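Local structure of hypothetical protein TT1662 (Thermus thermophilus, 1UFO) at residues S74-Y77 and V78-V81; F88-E91 and A92-A96; A96-A99 and E100-G104. The protein is of unproven substrate but adopts the alpha/beta hydrolase fold and probably cleaves its substrate with a serine nucleophile. All coordinates share one frame; numbering follows the deposited sequence.

Interaction 1 of 3, residues S74-Y77 and V78-V81; sequences SPRY and VEEV
The N-terminal end of helix 77-103 is set here, where Arg-76, at the N-cap position, meets Glu-79 and Glu-80 in the first helical turn. Two backbone bonds start the helix: Arg-76 O accepts from Glu-80 N, and Tyr-77 O from Val-81 N at 2.8 Å. The side chains of Arg-76 and Glu-79 run side by side and join at their ends in a salt bridge, NH1 to OE2 at 3.0 Å. That bond is nearly straight; OE2 lies in the guanidinium plane and offers its syn lone pair, although the carboxylate and guanidinium planes are turned 57° apart. Both residues have a further partner in the loop after strand 132-135: Arg-76 NH2 pairs with Glu-151, and Glu-79 OE1 accepts from the backbone of Glu-151 and Asp-152. Tyr-77 holds CG anti to its own nitrogen (chi1 176°), and its ring takes Val-81 CG2 over one face, 3.8 Å from the centroid and 20° off the normal, a CH-pi contact offset toward the rim near CE1. Ahead of the helix, Ser-74 OG accepts from Arg-76 N at 3.0 Å. Tyr-77 N bonds to Ser-74 O, closing a type I turn. The arrangement is that of an ST turn and a beta turn leading into a helix N terminus.

Interaction 2 of 3, residues F88-E91 and A92-A96; sequences FKEE and ARRVA
Glu-90 and Arg-94 form a two-pronged salt bridge, an i to i+4 pair on helix 77-103 of the alpha/beta hydrolase fold. Arg-94 approaches side-on: NE reaches Glu-90 OE1 at 2.7 Å, and NH1 reaches OE2 at 3.0 Å in a nearly straight bond. The two planes are 26° apart; OE1 is met from above the carboxylate plane, whereas OE2 is met on its syn side. A bend in each chain, at chi2 of Glu-90 (-80°) and chi3 of Arg-94 (-69°), brings the carboxylate to the edge of the guanidinium. Replacing Arg-94 by an alanine removes both donors and is likely to leave the Glu-90 carboxylate without its charged mate on this helix. Glu-91 CG lies 3.7 Å from Arg-94 NH1, but the Glu-91 carboxylate pairs instead with Arg-65. Along the backbone, Val-95 N bonds to Glu-91 O at 2.9 Å and Arg-93 N to Lys-89 O, while the bond from Arg-94 N to Glu-90 O is weak. On the buried side Phe-88 meets the ring of Phe-57 edge-to-face, and Ala-92 packs on Leu-28 and Leu-30 of strand 25-30. Ala-92 CB also lies against the preceding turn, 3.2 Å from Phe-88 O.

Interaction 3 of 3, residues A96-A99 and E100-G104; sequences AEEA and ERRFG
Glu-98 sets CG anti to its backbone nitrogen (chi1 172°) and then bends at chi2 (55°), a shape that turns its carboxylate toward Arg-101 and Arg-102, whose chains both bend at chi3. Each oxygen takes one arginine. Arg-101 NH1 meets OE2 at 2.6 Å, nearly along the C-O axis, the two side chains crossing at about a right angle. Arg-102 comes side-on, with NH1 at 3.2 Å and NE at 3.3 Å both donating to OE1; NE is met by the anti lone pair of OE1, and the carboxylate and guanidinium planes are 66° apart. The result is an i+3, i+4 salt-bridge network on the last turns of helix 77-103 in the alpha/beta hydrolase fold, and Arg-102 NH1 also bonds to Thr-9 O of strand 3-10. Glu-97 O sits over the centre of one face of the Arg-101 guanidinium, 3.6 Å above the plane. Around the helix from these charges, Ala-99 and Phe-103 pack on strands 25-30 and 52-56, touching Leu-26, Leu-55 and Leu-53. Phe-103 N bonds to Ala-99 O at 2.8 Å, and the Arg-102 CG methylene sits 4.1 Å above the centre of the phenyl face. Gly-104, with positive phi, then leaves the helix, its N still bonded to Glu-100 O.

In the fold
From the N terminus, the three contacts follow in series along helix 77-103, each between adjacent segments, so none closes a long loop and none nests or crosses. Interaction 1 joins the loop after strand 52-56 to the helix start and binds both to the loop holding Gln-148 and Glu-151. Its centre lies about 22 Å from that of interaction 2, with no touch between them. Interaction 2 lies in the helix body, where side chains touch strands 13-20 and 25-30 of the sheet and others touch helix 114-124, and shares Ala-96 with interaction 3, about 12 Å away between centres. Interaction 3 reaches the helix end beside strands 3-10, 25-30 and 52-56, just before strand 107-112, which leads to the probable nucleophile elbow.

Interaction 1 of 3, residues S74-Y77 and V78-V81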
ATOM      1  N   SER A  74     -15.970  -9.233  31.262  1.00 19.45           N
ATOM      2  CA  SER A  74     -17.406  -9.182  31.402  1.00 17.46           C
ATOM      3  C   SER A  74     -18.238  -9.957  30.396  1.00 17.77           C
ATOM      4  O   SER A  74     -17.893 -10.028  29.208  1.00 17.64           O
ATOM      5  CB  SER A  74     -17.879  -7.726  31.320  1.00 18.07           C
ATOM      6  OG  SER A  74     -19.279  -7.672  31.474  1.00 20.81           O
ATOM      7  N   PRO A  75     -19.361 -10.550  30.838  1.00 18.92           N
ATOM      8  CA  PRO A  75     -20.255 -11.289  29.914  1.00 19.16           C
ATOM      9  C   PRO A  75     -20.908 -10.280  28.941  1.00 18.56           C
ATOM     10  O   PRO A  75     -21.451 -10.657  27.941  1.00 18.27           O
ATOM     11  CB  PRO A  75     -21.346 -11.859  30.842  1.00 20.09           C
ATOM     12  CG  PRO A  75     -20.644 -12.008  32.075  1.00 21.77           C
ATOM     13  CD  PRO A  75     -19.773 -10.781  32.232  1.00 19.60           C
ATOM     14  N   ARG A  76     -20.849  -8.994  29.296  1.00 17.28           N
ATOM     15  CA  ARG A  76     -21.440  -7.972  28.422  1.00 17.73           C
ATOM     16  C   ARG A  76     -20.343  -7.181  27.680  1.00 17.26           C
ATOM     17  O   ARG A  76     -20.583  -6.058  27.167  1.00 17.15           O
ATOM     18  CB  ARG A  76     -22.264  -6.979  29.242  1.00 19.08           C
ATOM     19  CG  ARG A  76     -23.438  -7.625  30.041  1.00 22.12           C
ATOM     20  CD  ARG A  76     -24.461  -8.124  29.057  1.00 24.33           C
ATOM     21  NE  ARG A  76     -25.604  -8.795  29.701  1.00 29.03           N
ATOM     22  CZ  ARG A  76     -26.863  -8.385  29.582  1.00 29.30           C
ATOM     23  NH1 ARG A  76     -27.147  -7.315  28.858  1.00 28.04           N
ATOM     24  NH2 ARG A  76     -27.849  -9.028  30.221  1.00 30.43           N
ATOM     25  N   TYR A  77     -19.161  -7.750  27.602  1.00 16.58           N
ATOM     26  CA  TYR A  77     -18.060  -7.062  26.901  1.00 16.41           C
ATOM     27  C   TYR A  77     -18.367  -6.612  25.494  1.00 16.42           C
ATOM     28  O   TYR A  77     -18.270  -5.407  25.180  1.00 14.28           O
ATOM     29  CB  TYR A  77     -16.847  -7.967  26.863  1.00 15.44           C
ATOM     30  CG  TYR A  77     -15.669  -7.397  26.075  1.00 16.18           C
ATOM     31  CD1 TYR A  77     -15.027  -6.236  26.498  1.00 15.19           C
ATOM     32  CD2 TYR A  77     -15.129  -8.106  24.997  1.00 17.38           C
ATOM     33  CE1 TYR A  77     -13.832  -5.802  25.850  1.00 18.30           C
ATOM     34  CE2 TYR A  77     -13.956  -7.707  24.357  1.00 18.50           C
ATOM     35  CZ  TYR A  77     -13.314  -6.542  24.801  1.00 19.09           C
ATOM     36  OH  TYR A  77     -12.131  -6.136  24.194  1.00 20.51           O
ATOM     37  N   VAL A  78     -18.799  -7.558  24.671  1.00 16.06           N
ATOM     38  CA  VAL A  78     -19.048  -7.269  23.260  1.00 16.98           C
ATOM     39  C   VAL A  78     -20.165  -6.259  23.146  1.00 16.67           C
ATOM     40  O   VAL A  78     -20.068  -5.285  22.330  1.00 16.10           O
ATOM     41  CB  VAL A  78     -19.380  -8.557  22.491  1.00 17.92           C
ATOM     42  CG1 VAL A  78     -19.874  -8.219  21.098  1.00 20.16           C
ATOM     43  CG2 VAL A  78     -18.148  -9.464  22.410  1.00 18.82           C
ATOM     44  N   GLU A  79     -21.245  -6.474  23.922  1.00 16.01           N
ATOM     45  CA  GLU A  79     -22.350  -5.534  23.900  1.00 15.16           C
ATOM     46  C   GLU A  79     -21.853  -4.108  24.187  1.00 14.63           C
ATOM     47  O   GLU A  79     -22.233  -3.149  23.506  1.00 14.77           O
ATOM     48  CB  GLU A  79     -23.345  -5.936  24.992  1.00 16.36           C
ATOM     49  CG  GLU A  79     -24.556  -5.087  25.062  1.00 19.91           C
ATOM     50  CD  GLU A  79     -25.552  -5.623  26.072  1.00 21.02           C
ATOM     51  OE1 GLU A  79     -26.580  -6.044  25.601  1.00 21.95           O
ATOM     52  OE2 GLU A  79     -25.276  -5.584  27.279  1.00 24.39           O
ATOM     53  N   GLU A  80     -21.048  -3.992  25.236  1.00 14.48           N
ATOM     54  CA  GLU A  80     -20.558  -2.671  25.631  1.00 13.28           C
ATOM     55  C   GLU A  80     -19.564  -2.070  24.608  1.00 13.23           C
ATOM     56  O   GLU A  80     -19.563  -0.831  24.339  1.00 12.24           O
ATOM     57  CB  GLU A  80     -19.935  -2.781  27.028  1.00 15.47           C
ATOM     58  CG  GLU A  80     -21.103  -2.929  28.037  1.00 18.05           C
ATOM     59  CD  GLU A  80     -20.661  -3.090  29.495  1.00 23.46           C
ATOM     60  OE1 GLU A  80     -21.554  -3.520  30.286  1.00 24.68           O
ATOM     61  OE2 GLU A  80     -19.487  -2.805  29.834  1.00 26.01           O
ATOM     62  N   VAL A  81     -18.780  -2.936  23.986  1.00 11.42           N
ATOM     63  CA  VAL A  81     -17.811  -2.456  22.980  1.00 12.50           C
ATOM     64  C   VAL A  81     -18.596  -1.878  21.803  1.00 12.06           C
ATOM     65  O   VAL A  81     -18.287  -0.757  21.331  1.00 11.33           O
ATOM     66  CB  VAL A  81     -16.919  -3.632  22.507  1.00 11.63           C
ATOM     67  CG1 VAL A  81     -16.194  -3.262  21.178  1.00 12.96           C
ATOM     68  CG2 VAL A  81     -15.877  -3.937  23.552  1.00 12.45           C
TER

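Interaction 2 of 3, residues F88-E91 and A92-A96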
ATOM      1  N   PHE A  88     -19.773   6.464  19.313  1.00 11.46           N
ATOM      2  CA  PHE A  88     -18.597   7.100  18.653  1.00 10.25           C
ATOM      3  C   PHE A  88     -18.959   7.470  17.193  1.00  9.29           C
ATOM      4  O   PHE A  88     -18.573   8.561  16.681  1.00 10.42           O
ATOM      5  CB  PHE A  88     -17.414   6.092  18.685  1.00  8.78           C
ATOM      6  CG  PHE A  88     -16.024   6.700  18.468  1.00  8.26           C
ATOM      7  CD1 PHE A  88     -15.769   8.028  18.643  1.00  9.82           C
ATOM      8  CD2 PHE A  88     -14.968   5.822  18.239  1.00  7.59           C
ATOM      9  CE1 PHE A  88     -14.420   8.519  18.635  1.00  9.34           C
ATOM     10  CE2 PHE A  88     -13.632   6.257  18.231  1.00 10.13           C
ATOM     11  CZ  PHE A  88     -13.342   7.602  18.439  1.00  9.20           C
ATOM     12  N   LYS A  89     -19.707   6.599  16.488  1.00  9.66           N
ATOM     13  CA  LYS A  89     -20.155   6.877  15.143  1.00 10.11           C
ATOM     14  C   LYS A  89     -21.007   8.133  15.080  1.00 11.46           C
ATOM     15  O   LYS A  89     -20.787   9.003  14.225  1.00 10.90           O
ATOM     16  CB  LYS A  89     -21.018   5.678  14.625  1.00 11.41           C
ATOM     17  CG  LYS A  89     -21.609   5.927  13.238  1.00 12.53           C
ATOM     18  CD  LYS A  89     -22.944   5.209  13.016  1.00 16.37           C
ATOM     19  CE  LYS A  89     -23.995   5.832  13.899  1.00 20.63           C
ATOM     20  NZ  LYS A  89     -25.357   5.346  13.542  1.00 23.62           N
ATOM     21  N   GLU A  90     -22.015   8.218  15.961  1.00  9.98           N
ATOM     22  CA  GLU A  90     -22.963   9.349  15.864  1.00 11.92           C
ATOM     23  C   GLU A  90     -22.235  10.652  16.137  1.00 11.93           C
ATOM     24  O   GLU A  90     -22.513  11.654  15.467  1.00 11.75           O
ATOM     25  CB  GLU A  90     -24.117   9.079  16.830  1.00 13.96           C
ATOM     26  CG  GLU A  90     -25.227  10.070  16.818  1.00 16.49           C
ATOM     27  CD  GLU A  90     -24.860  11.328  17.629  1.00 15.05           C
ATOM     28  OE1 GLU A  90     -25.480  12.348  17.296  1.00 20.98           O
ATOM     29  OE2 GLU A  90     -24.040  11.292  18.582  1.00 16.71           O
ATOM     30  N   GLU A  91     -21.322  10.625  17.094  1.00 11.35           N
ATOM     31  CA  GLU A  91     -20.527  11.837  17.449  1.00 10.61           C
ATOM     32  C   GLU A  91     -19.601  12.205  16.295  1.00 10.98           C
ATOM     33  O   GLU A  91     -19.444  13.378  15.938  1.00 12.32           O
ATOM     34  CB  GLU A  91     -19.658  11.588  18.700  1.00 10.44           C
ATOM     35  CG  GLU A  91     -20.557  11.473  19.946  1.00 12.32           C
ATOM     36  CD  GLU A  91     -19.892  10.833  21.103  1.00 14.12           C
ATOM     37  OE1 GLU A  91     -18.772  10.311  20.955  1.00 13.10           O
ATOM     38  OE2 GLU A  91     -20.521  10.859  22.202  1.00 14.90           O
ATOM     39  N   ALA A  92     -18.946  11.188  15.707  1.00  9.99           N
ATOM     40  CA  ALA A  92     -17.998  11.476  14.655  1.00  8.94           C
ATOM     41  C   ALA A  92     -18.660  12.115  13.465  1.00 10.23           C
ATOM     42  O   ALA A  92     -18.089  12.987  12.824  1.00  9.98           O
ATOM     43  CB  ALA A  92     -17.318  10.131  14.212  1.00  8.84           C
ATOM     44  N   ARG A  93     -19.883  11.681  13.126  1.00 10.30           N
ATOM     45  CA  ARG A  93     -20.511  12.274  11.964  1.00 10.38           C
ATOM     46  C   ARG A  93     -20.783  13.771  12.250  1.00 13.02           C
ATOM     47  O   ARG A  93     -20.553  14.625  11.357  1.00 12.70           O
ATOM     48  CB  ARG A  93     -21.808  11.562  11.617  1.00 13.02           C
ATOM     49  CG  ARG A  93     -22.280  12.021  10.285  1.00 13.44           C
ATOM     50  CD  ARG A  93     -23.401  11.188   9.747  1.00 17.84           C
ATOM     51  NE  ARG A  93     -23.750  11.701   8.404  1.00 20.05           N
ATOM     52  CZ  ARG A  93     -24.410  10.992   7.504  1.00 21.89           C
ATOM     53  NH1 ARG A  93     -24.720  11.537   6.326  1.00 23.37           N
ATOM     54  NH2 ARG A  93     -24.735   9.725   7.777  1.00 21.63           N
ATOM     55  N   ARG A  94     -21.229  14.075  13.469  1.00 12.61           N
ATOM     56  CA  ARG A  94     -21.497  15.505  13.802  1.00 12.94           C
ATOM     57  C   ARG A  94     -20.202  16.317  13.812  1.00 12.88           C
ATOM     58  O   ARG A  94     -20.165  17.457  13.255  1.00 14.02           O
ATOM     59  CB  ARG A  94     -22.253  15.638  15.131  1.00 14.01           C
ATOM     60  CG  ARG A  94     -23.736  15.222  14.965  1.00 16.02           C
ATOM     61  CD  ARG A  94     -24.527  15.518  16.215  1.00 16.63           C
ATOM     62  NE  ARG A  94     -24.115  14.646  17.315  1.00 17.62           N
ATOM     63  CZ  ARG A  94     -23.407  14.979  18.394  1.00 17.87           C
ATOM     64  NH1 ARG A  94     -23.097  14.039  19.306  1.00 17.10           N
ATOM     65  NH2 ARG A  94     -23.000  16.230  18.585  1.00 19.61           N
ATOM     66  N   VAL A  95     -19.137  15.726  14.343  1.00 11.11           N
ATOM     67  CA  VAL A  95     -17.846  16.438  14.366  1.00 11.16           C
ATOM     68  C   VAL A  95     -17.359  16.702  12.937  1.00 11.93           C
ATOM     69  O   VAL A  95     -16.878  17.783  12.614  1.00 11.87           O
ATOM     70  CB  VAL A  95     -16.790  15.621  15.162  1.00 10.78           C
ATOM     71  CG1 VAL A  95     -15.317  16.256  14.963  1.00 11.28           C
ATOM     72  CG2 VAL A  95     -17.170  15.625  16.695  1.00  9.87           C
ATOM     73  N   ALA A  96     -17.424  15.693  12.091  1.00 11.18           N
ATOM     74  CA  ALA A  96     -16.961  15.812  10.697  1.00 11.73           C
ATOM     75  C   ALA A  96     -17.755  16.840   9.945  1.00 13.32           C
ATOM     76  O   ALA A  96     -17.194  17.635   9.204  1.00 14.71           O
ATOM     77  CB  ALA A  96     -17.045  14.406  10.002  1.00 13.12           C
TER

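Interaction 3 of 3, residues A96-A99 and E100-G104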
ATOM      1  N   ALA A  96     -17.424  15.693  12.091  1.00 11.18           N
ATOM      2  CA  ALA A  96     -16.961  15.812  10.697  1.00 11.73           C
ATOM      3  C   ALA A  96     -17.755  16.840   9.945  1.00 13.32           C
ATOM      4  O   ALA A  96     -17.194  17.635   9.204  1.00 14.71           O
ATOM      5  CB  ALA A  96     -17.045  14.406  10.002  1.00 13.12           C
ATOM      6  N   GLU A  97     -19.085  16.782  10.069  1.00 14.38           N
ATOM      7  CA  GLU A  97     -19.918  17.744   9.348  1.00 15.37           C
ATOM      8  C   GLU A  97     -19.636  19.170   9.834  1.00 16.64           C
ATOM      9  O   GLU A  97     -19.571  20.055   8.978  1.00 15.43           O
ATOM     10  CB  GLU A  97     -21.412  17.326   9.440  1.00 18.11           C
ATOM     11  CG  GLU A  97     -21.603  16.056   8.705  1.00 19.64           C
ATOM     12  CD  GLU A  97     -23.013  15.502   8.879  1.00 23.27           C
ATOM     13  OE1 GLU A  97     -23.704  15.843   9.909  1.00 26.57           O
ATOM     14  OE2 GLU A  97     -23.377  14.675   8.007  1.00 24.32           O
ATOM     15  N   GLU A  98     -19.416  19.398  11.127  1.00 14.62           N
ATOM     16  CA  GLU A  98     -19.110  20.731  11.601  1.00 15.13           C
ATOM     17  C   GLU A  98     -17.691  21.152  11.099  1.00 15.13           C
ATOM     18  O   GLU A  98     -17.479  22.314  10.691  1.00 15.05           O
ATOM     19  CB  GLU A  98     -19.164  20.814  13.145  1.00 14.79           C
ATOM     20  CG  GLU A  98     -18.657  22.153  13.764  1.00 18.63           C
ATOM     21  CD  GLU A  98     -19.373  23.362  13.205  1.00 23.52           C
ATOM     22  OE1 GLU A  98     -18.761  24.484  13.234  1.00 26.00           O
ATOM     23  OE2 GLU A  98     -20.541  23.161  12.777  1.00 23.19           O
ATOM     24  N   ALA A  99     -16.741  20.231  11.101  1.00 13.88           N
ATOM     25  CA  ALA A  99     -15.393  20.621  10.710  1.00 13.08           C
ATOM     26  C   ALA A  99     -15.416  21.051   9.227  1.00 14.91           C
ATOM     27  O   ALA A  99     -14.769  22.002   8.803  1.00 14.31           O
ATOM     28  CB  ALA A  99     -14.431  19.364  10.900  1.00 12.66           C
ATOM     29  N   GLU A 100     -16.165  20.329   8.406  1.00 14.75           N
ATOM     30  CA  GLU A 100     -16.216  20.661   6.994  1.00 16.01           C
ATOM     31  C   GLU A 100     -16.827  22.024   6.796  1.00 17.35           C
ATOM     32  O   GLU A 100     -16.335  22.788   5.961  1.00 17.39           O
ATOM     33  CB  GLU A 100     -17.080  19.665   6.217  1.00 20.30           C
ATOM     34  CG  GLU A 100     -16.478  18.329   6.106  1.00 24.53           C
ATOM     35  CD  GLU A 100     -17.292  17.507   5.142  1.00 28.39           C
ATOM     36  OE1 GLU A 100     -17.062  17.596   3.905  1.00 28.78           O
ATOM     37  OE2 GLU A 100     -18.218  16.837   5.638  1.00 31.79           O
ATOM     38  N   ARG A 101     -17.897  22.315   7.528  1.00 16.89           N
ATOM     39  CA  ARG A 101     -18.562  23.654   7.396  1.00 18.15           C
ATOM     40  C   ARG A 101     -17.623  24.750   7.821  1.00 18.40           C
ATOM     41  O   ARG A 101     -17.539  25.822   7.189  1.00 17.52           O
ATOM     42  CB  ARG A 101     -19.816  23.727   8.283  1.00 20.68           C
ATOM     43  CG  ARG A 101     -21.027  22.987   7.601  1.00 24.27           C
ATOM     44  CD  ARG A 101     -22.329  23.219   8.339  1.00 27.95           C
ATOM     45  NE  ARG A 101     -22.147  22.951   9.752  1.00 27.19           N
ATOM     46  CZ  ARG A 101     -22.524  21.814  10.335  1.00 28.80           C
ATOM     47  NH1 ARG A 101     -22.294  21.648  11.638  1.00 25.61           N
ATOM     48  NH2 ARG A 101     -23.157  20.884   9.616  1.00 28.56           N
ATOM     49  N   ARG A 102     -16.935  24.486   8.922  1.00 16.43           N
ATOM     50  CA  ARG A 102     -16.036  25.464   9.495  1.00 16.27           C
ATOM     51  C   ARG A 102     -14.765  25.747   8.742  1.00 16.16           C
ATOM     52  O   ARG A 102     -14.389  26.949   8.572  1.00 16.85           O
ATOM     53  CB  ARG A 102     -15.700  25.054  10.918  1.00 19.50           C
ATOM     54  CG  ARG A 102     -14.715  25.946  11.554  1.00 22.10           C
ATOM     55  CD  ARG A 102     -14.405  25.505  12.964  1.00 22.32           C
ATOM     56  NE  ARG A 102     -15.576  25.104  13.714  1.00 22.62           N
ATOM     57  CZ  ARG A 102     -15.559  24.916  15.028  1.00 21.56           C
ATOM     58  NH1 ARG A 102     -16.659  24.501  15.650  1.00 22.58           N
ATOM     59  NH2 ARG A 102     -14.443  25.165  15.704  1.00 23.52           N
ATOM     60  N   PHE A 103     -14.101  24.707   8.241  1.00 14.64           N
ATOM     61  CA  PHE A 103     -12.824  24.917   7.520  1.00 13.05           C
ATOM     62  C   PHE A 103     -12.935  24.877   6.033  1.00 13.47           C
ATOM     63  O   PHE A 103     -12.054  25.344   5.357  1.00 14.09           O
ATOM     64  CB  PHE A 103     -11.778  23.878   7.957  1.00 11.60           C
ATOM     65  CG  PHE A 103     -11.467  23.912   9.420  1.00 12.24           C
ATOM     66  CD1 PHE A 103     -11.986  22.970  10.308  1.00 13.49           C
ATOM     67  CD2 PHE A 103     -10.640  24.906   9.963  1.00 14.62           C
ATOM     68  CE1 PHE A 103     -11.705  22.994  11.684  1.00 14.12           C
ATOM     69  CE2 PHE A 103     -10.372  24.921  11.292  1.00 14.14           C
ATOM     70  CZ  PHE A 103     -10.863  24.020  12.197  1.00 13.86           C
ATOM     71  N   GLY A 104     -14.025  24.318   5.485  1.00 14.47           N
ATOM     72  CA  GLY A 104     -14.138  24.212   4.052  1.00 14.88           C
ATOM     73  C   GLY A 104     -13.021  23.507   3.342  1.00 15.50           C
ATOM     74  O   GLY A 104     -12.555  23.924   2.265  1.00 17.34           O
TER